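Local atomic coordinates of predicted protein (Acinetobacter sp. RUH2624, PDB entry 4MEA), a protein that hydrolyses epoxides, probably to vicinal diols, as a secreted Cif-family virulence factor with the alpha/beta hydrolase fold. Residues A[105-110]-A[250-255]; A[159-164]-A[281-286]. All blocks are in the same frame, centred on the assembly; numbering follows the deposited sequence.

Interaction 1: A[105-110]-A[250-255]; sequences DYSAEN and IRQNEA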
# COMPACT_ATOMS: atom_id res chain seq x y z
N ASP A 105 16.60 -8.47 12.16
CA ASP A 105 16.42 -9.66 11.34
C ASP A 105 15.16 -10.42 11.75
O ASP A 105 15.20 -11.34 12.58
CB ASP A 105 17.66 -10.57 11.35
CG ASP A 105 17.46 -11.82 10.53
OD1 ASP A 105 16.52 -11.84 9.71
OD2 ASP A 105 18.22 -12.79 10.70
N TYR A 106 14.03 -10.01 11.18
CA TYR A 106 12.75 -10.66 11.41
C TYR A 106 12.41 -11.61 10.26
O TYR A 106 11.24 -11.81 9.92
CB TYR A 106 11.63 -9.63 11.58
CG TYR A 106 11.70 -8.86 12.88
CD1 TYR A 106 11.17 -9.39 14.04
CD2 TYR A 106 12.32 -7.61 12.96
CE1 TYR A 106 11.24 -8.70 15.24
CE2 TYR A 106 12.38 -6.91 14.16
CZ TYR A 106 11.83 -7.47 15.30
OH TYR A 106 11.88 -6.82 16.52
N SER A 107 13.45 -12.19 9.66
CA SER A 107 13.22 -13.22 8.65
C SER A 107 12.74 -14.53 9.28
O SER A 107 13.03 -14.81 10.45
CB SER A 107 14.49 -13.47 7.81
OG SER A 107 15.50 -14.13 8.57
N ALA A 108 12.02 -15.32 8.49
CA ALA A 108 11.51 -16.62 8.91
C ALA A 108 12.57 -17.48 9.63
O ALA A 108 12.31 -18.05 10.69
CB ALA A 108 10.96 -17.37 7.71
N GLU A 109 13.75 -17.61 9.04
CA GLU A 109 14.80 -18.43 9.65
C GLU A 109 15.15 -17.95 11.05
O GLU A 109 15.26 -18.75 11.98
CB GLU A 109 16.06 -18.46 8.78
CG GLU A 109 15.91 -19.24 7.48
CD GLU A 109 15.92 -20.74 7.69
OE1 GLU A 109 15.96 -21.20 8.86
OE2 GLU A 109 15.88 -21.47 6.68
N ASN A 110 15.34 -16.64 11.21
CA ASN A 110 15.70 -16.09 12.51
C ASN A 110 14.59 -16.24 13.57
O ASN A 110 14.85 -16.68 14.68
CB ASN A 110 16.14 -14.63 12.41
CG ASN A 110 17.03 -14.22 13.57
OD1 ASN A 110 17.81 -15.03 14.06
ND2 ASN A 110 16.92 -12.97 14.01
N ILE A 250 11.17 -15.06 2.02
CA ILE A 250 10.76 -15.67 0.76
C ILE A 250 11.89 -16.53 0.22
O ILE A 250 11.67 -17.69 -0.15
CB ILE A 250 10.37 -14.60 -0.28
CG1 ILE A 250 9.02 -13.98 0.10
CG2 ILE A 250 10.33 -15.22 -1.68
CD1 ILE A 250 8.72 -12.66 -0.59
N ARG A 251 13.08 -15.96 0.18
CA ARG A 251 14.26 -16.69 -0.28
C ARG A 251 14.48 -17.92 0.58
O ARG A 251 14.79 -19.01 0.09
CB ARG A 251 15.49 -15.79 -0.24
CG ARG A 251 16.82 -16.55 -0.30
CD ARG A 251 17.85 -15.81 -1.14
NE ARG A 251 19.19 -16.37 -1.01
CZ ARG A 251 19.58 -17.53 -1.52
NH1 ARG A 251 18.72 -18.30 -2.18
NH2 ARG A 251 20.83 -17.94 -1.36
N GLN A 252 14.30 -17.75 1.89
CA GLN A 252 14.53 -18.84 2.81
C GLN A 252 13.55 -19.98 2.60
O GLN A 252 13.94 -21.15 2.58
CB GLN A 252 14.48 -18.34 4.25
CG GLN A 252 15.63 -17.41 4.59
CD GLN A 252 15.38 -16.63 5.86
OE1 GLN A 252 14.31 -16.74 6.47
NE2 GLN A 252 16.38 -15.86 6.29
N ASN A 253 12.27 -19.65 2.43
CA ASN A 253 11.27 -20.69 2.25
C ASN A 253 11.38 -21.36 0.89
O ASN A 253 11.18 -22.57 0.76
CB ASN A 253 9.84 -20.14 2.47
CG ASN A 253 9.57 -19.82 3.94
OD1 ASN A 253 10.26 -20.33 4.83
ND2 ASN A 253 8.57 -18.98 4.19
N GLU A 254 11.69 -20.57 -0.14
CA GLU A 254 11.87 -21.13 -1.47
C GLU A 254 13.04 -22.12 -1.47
O GLU A 254 12.99 -23.16 -2.15
CB GLU A 254 12.12 -20.01 -2.49
CG GLU A 254 10.87 -19.17 -2.80
CD GLU A 254 9.83 -19.94 -3.61
OE1 GLU A 254 10.20 -20.87 -4.34
OE2 GLU A 254 8.63 -19.60 -3.52
N ALA A 255 14.08 -21.80 -0.72
CA ALA A 255 15.24 -22.69 -0.62
C ALA A 255 14.85 -24.01 0.05
O ALA A 255 15.27 -25.08 -0.39
CB ALA A 255 16.38 -22.00 0.14
O HOH W 1 16.28 -21.59 3.98
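Q252 reaches from helix 246-258 to the first turn of helix 108-123 and grips it with both ends of its amide. Its NE2 donates to S107 OG at 3.0 Å, with an N-H...O angle of 161°. The serine oxygen lies close to the amide plane. Its OE1 accepts from E109 N at 2.8 Å. That donor stands above the carbonyl plane, 41° out of it, so the bond is straight at the hydrogen but tilted at the oxygen. The Q252 chain runs extended beyond CG, and this length carries the amide across to the helix start.

E109 lies against the same side chain. Its CG comes unusually close to Q252 CD, 3.1 Å. The bend of the E109 chain at chi2 lays the carboxylate alongside helix 246-258, where OE2 meets a water. This water donates to both E109 OE2 (2.7 Å) and Q252 O (2.8 Å). The carboxylate and amide planes stand 69° apart. A108 lies beside the amide, with CB 3.6 Å from Q252 OE1. N253 turns its ND2 to P162 O, and its OD1 has no partner in the model.

S107 holds the N-cap position of helix 108-123. D105 OD1 accepts from S107 N, forming an Asx turn, and from S107 OG on its syn lone pair. S249 OG bonds A108 N, so Q252 and S249 of helix 246-258 each bond a backbone N-H at this helix start.

The chemistry is polar and directional. S107 OG gives its proton to D105 and accepts one from Q252, while Q252 OE1 takes up an N-H of the first turn. The amide is thereby fixed in its rotation. This probably helps to fix how the start of helix 108-123 sits against helix 246-258.

Interaction 2: A[159-164]-A[281-286]; sequences SPIPDR and VKEMRA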
# COMPACT_ATOMS: atom_id res chain seq x y z
N SER A 159 -3.46 -16.31 6.32
CA SER A 159 -2.41 -15.60 5.58
C SER A 159 -1.50 -16.52 4.77
O SER A 159 -1.28 -17.67 5.13
CB SER A 159 -1.55 -14.75 6.52
OG SER A 159 -2.31 -13.73 7.13
N PRO A 160 -0.95 -15.99 3.67
CA PRO A 160 -0.01 -16.79 2.88
C PRO A 160 1.28 -17.01 3.67
O PRO A 160 1.65 -16.18 4.50
CB PRO A 160 0.26 -15.92 1.66
CG PRO A 160 -0.04 -14.52 2.11
CD PRO A 160 -1.19 -14.66 3.07
N ILE A 161 1.92 -18.15 3.42
CA ILE A 161 3.29 -18.38 3.86
C ILE A 161 4.15 -17.67 2.82
O ILE A 161 3.91 -17.80 1.62
CB ILE A 161 3.61 -19.89 3.87
CG1 ILE A 161 2.70 -20.63 4.87
CG2 ILE A 161 5.08 -20.14 4.18
CD1 ILE A 161 2.56 -22.13 4.61
N PRO A 162 5.15 -16.90 3.27
CA PRO A 162 6.03 -16.23 2.30
C PRO A 162 6.58 -17.17 1.23
O PRO A 162 7.17 -18.20 1.54
CB PRO A 162 7.16 -15.70 3.19
CG PRO A 162 6.47 -15.39 4.48
CD PRO A 162 5.45 -16.51 4.66
N ASP A 163 6.37 -16.81 -0.02
CA ASP A 163 6.99 -17.52 -1.14
C ASP A 163 7.04 -16.55 -2.31
O ASP A 163 6.77 -15.36 -2.13
CB ASP A 163 6.29 -18.86 -1.47
CG ASP A 163 5.01 -18.69 -2.29
OD1 ASP A 163 4.43 -17.59 -2.33
OD2 ASP A 163 4.56 -19.69 -2.89
N ARG A 164 7.39 -17.04 -3.49
CA ARG A 164 7.62 -16.19 -4.66
C ARG A 164 6.37 -15.39 -5.00
O ARG A 164 6.46 -14.30 -5.59
CB ARG A 164 8.05 -17.03 -5.86
CG ARG A 164 6.95 -17.96 -6.33
CD ARG A 164 7.42 -19.06 -7.26
NE ARG A 164 6.29 -19.89 -7.68
CZ ARG A 164 6.40 -21.03 -8.34
NH1 ARG A 164 7.60 -21.50 -8.66
NH2 ARG A 164 5.30 -21.71 -8.68
N VAL A 281 -4.89 -21.75 0.73
CA VAL A 281 -5.39 -23.08 0.38
C VAL A 281 -4.71 -23.58 -0.90
O VAL A 281 -4.19 -24.71 -0.95
CB VAL A 281 -6.92 -23.09 0.21
CG1 VAL A 281 -7.40 -24.41 -0.37
CG2 VAL A 281 -7.59 -22.80 1.55
N LYS A 282 -4.69 -22.73 -1.92
CA LYS A 282 -4.06 -23.05 -3.19
C LYS A 282 -2.55 -23.13 -3.06
O LYS A 282 -1.91 -23.99 -3.68
CB LYS A 282 -4.43 -22.00 -4.24
CG LYS A 282 -5.90 -21.96 -4.59
CD LYS A 282 -6.17 -20.92 -5.67
CE LYS A 282 -7.66 -20.83 -5.98
NZ LYS A 282 -7.93 -19.86 -7.08
N GLU A 283 -1.97 -22.23 -2.27
CA GLU A 283 -0.52 -22.16 -2.13
C GLU A 283 0.04 -23.44 -1.53
O GLU A 283 0.96 -24.04 -2.09
CB GLU A 283 -0.10 -20.96 -1.27
CG GLU A 283 1.43 -20.87 -1.08
CD GLU A 283 1.84 -19.86 -0.02
OE1 GLU A 283 1.02 -19.53 0.85
OE2 GLU A 283 3.01 -19.40 -0.04
N MET A 284 -0.50 -23.85 -0.38
CA MET A 284 -0.01 -25.06 0.28
C MET A 284 -0.19 -26.31 -0.58
O MET A 284 0.72 -27.11 -0.72
CB MET A 284 -0.66 -25.25 1.66
CG MET A 284 -0.17 -24.26 2.72
SD MET A 284 -0.92 -24.58 4.32
CE MET A 284 -0.15 -26.14 4.76
N ARG A 285 -1.37 -26.48 -1.18
CA ARG A 285 -1.61 -27.61 -2.06
C ARG A 285 -0.58 -27.66 -3.19
O ARG A 285 0.01 -28.71 -3.45
CB ARG A 285 -3.04 -27.59 -2.62
CG ARG A 285 -3.36 -28.78 -3.51
CD ARG A 285 -4.86 -28.99 -3.63
NE ARG A 285 -5.55 -27.76 -4.00
CZ ARG A 285 -6.44 -27.13 -3.22
NH1 ARG A 285 -6.75 -27.63 -2.03
NH2 ARG A 285 -7.01 -26.01 -3.65
N ALA A 286 -0.35 -26.52 -3.85
CA ALA A 286 0.52 -26.47 -5.03
C ALA A 286 2.00 -26.63 -4.72
O ALA A 286 2.75 -27.16 -5.53
CB ALA A 286 0.29 -25.18 -5.82
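This is a buried, mainly polar contact between the loop after strand 151-157 and helix 279-288, with E283 as its main residue. The E283 chain is fully stretched, with CG anti to the backbone N (chi1 179°) and CD anti again. This brings the carboxylate to the backbone of I161. OE1 accepts from I161 N at 3.1 Å on its syn lone pair, though the N-H...O angle of 141° is bent. OE2 lies 2.5 Å from I161 O. At P160, CB lies 3.8 Å from E283 OE1.

D163 comes from the opposite direction. Its OD1 is 3.2 Å from E283 OE2, and the carboxylate planes are 61° apart. Two acid groups so near each other in a buried place would probably raise the affinity of one of them for a proton. The D163 carboxylate has other partners: OD1 accepts from A165 N, and OD2 forms a salt bridge with R287. That arginine probably offsets much of the shared negative charge.

Beside the acids the contact turns apolar. I161 CD1 packs on M284 CG at 3.9 Å, and the two side chains cross at about a right angle. M284 also rests on S267 and A269 of strand 267-272 and on Y295, so it carries the packing down to the sheet.

The arrangement belongs to the alpha/beta hydrolase fold. Strands 151-157 and 267-272 are parallel neighbours in its central sheet, and here the loop leaving the first is tied to the helix that follows the second.

How the interactions relate
Both interactions are buried, with centres about 14 Å apart. Helix 246-258 connects them. It is one partner in interaction 1 and touches the loop of interaction 2 through N253 and through E254 OE2 to R164 N. R287 links them by charge, since it forms salt bridges with both E254 and D163. Interaction 1 joins a helix start to another helix by a neutral amide bonded to a serine and a backbone N-H, with a water between a carboxylate and a backbone oxygen. Interaction 2 joins a loop to a helix by a carboxylate bonded to a backbone N-H, with a second acid close by and an apolar patch facing the sheet. Their segments alternate along the chain.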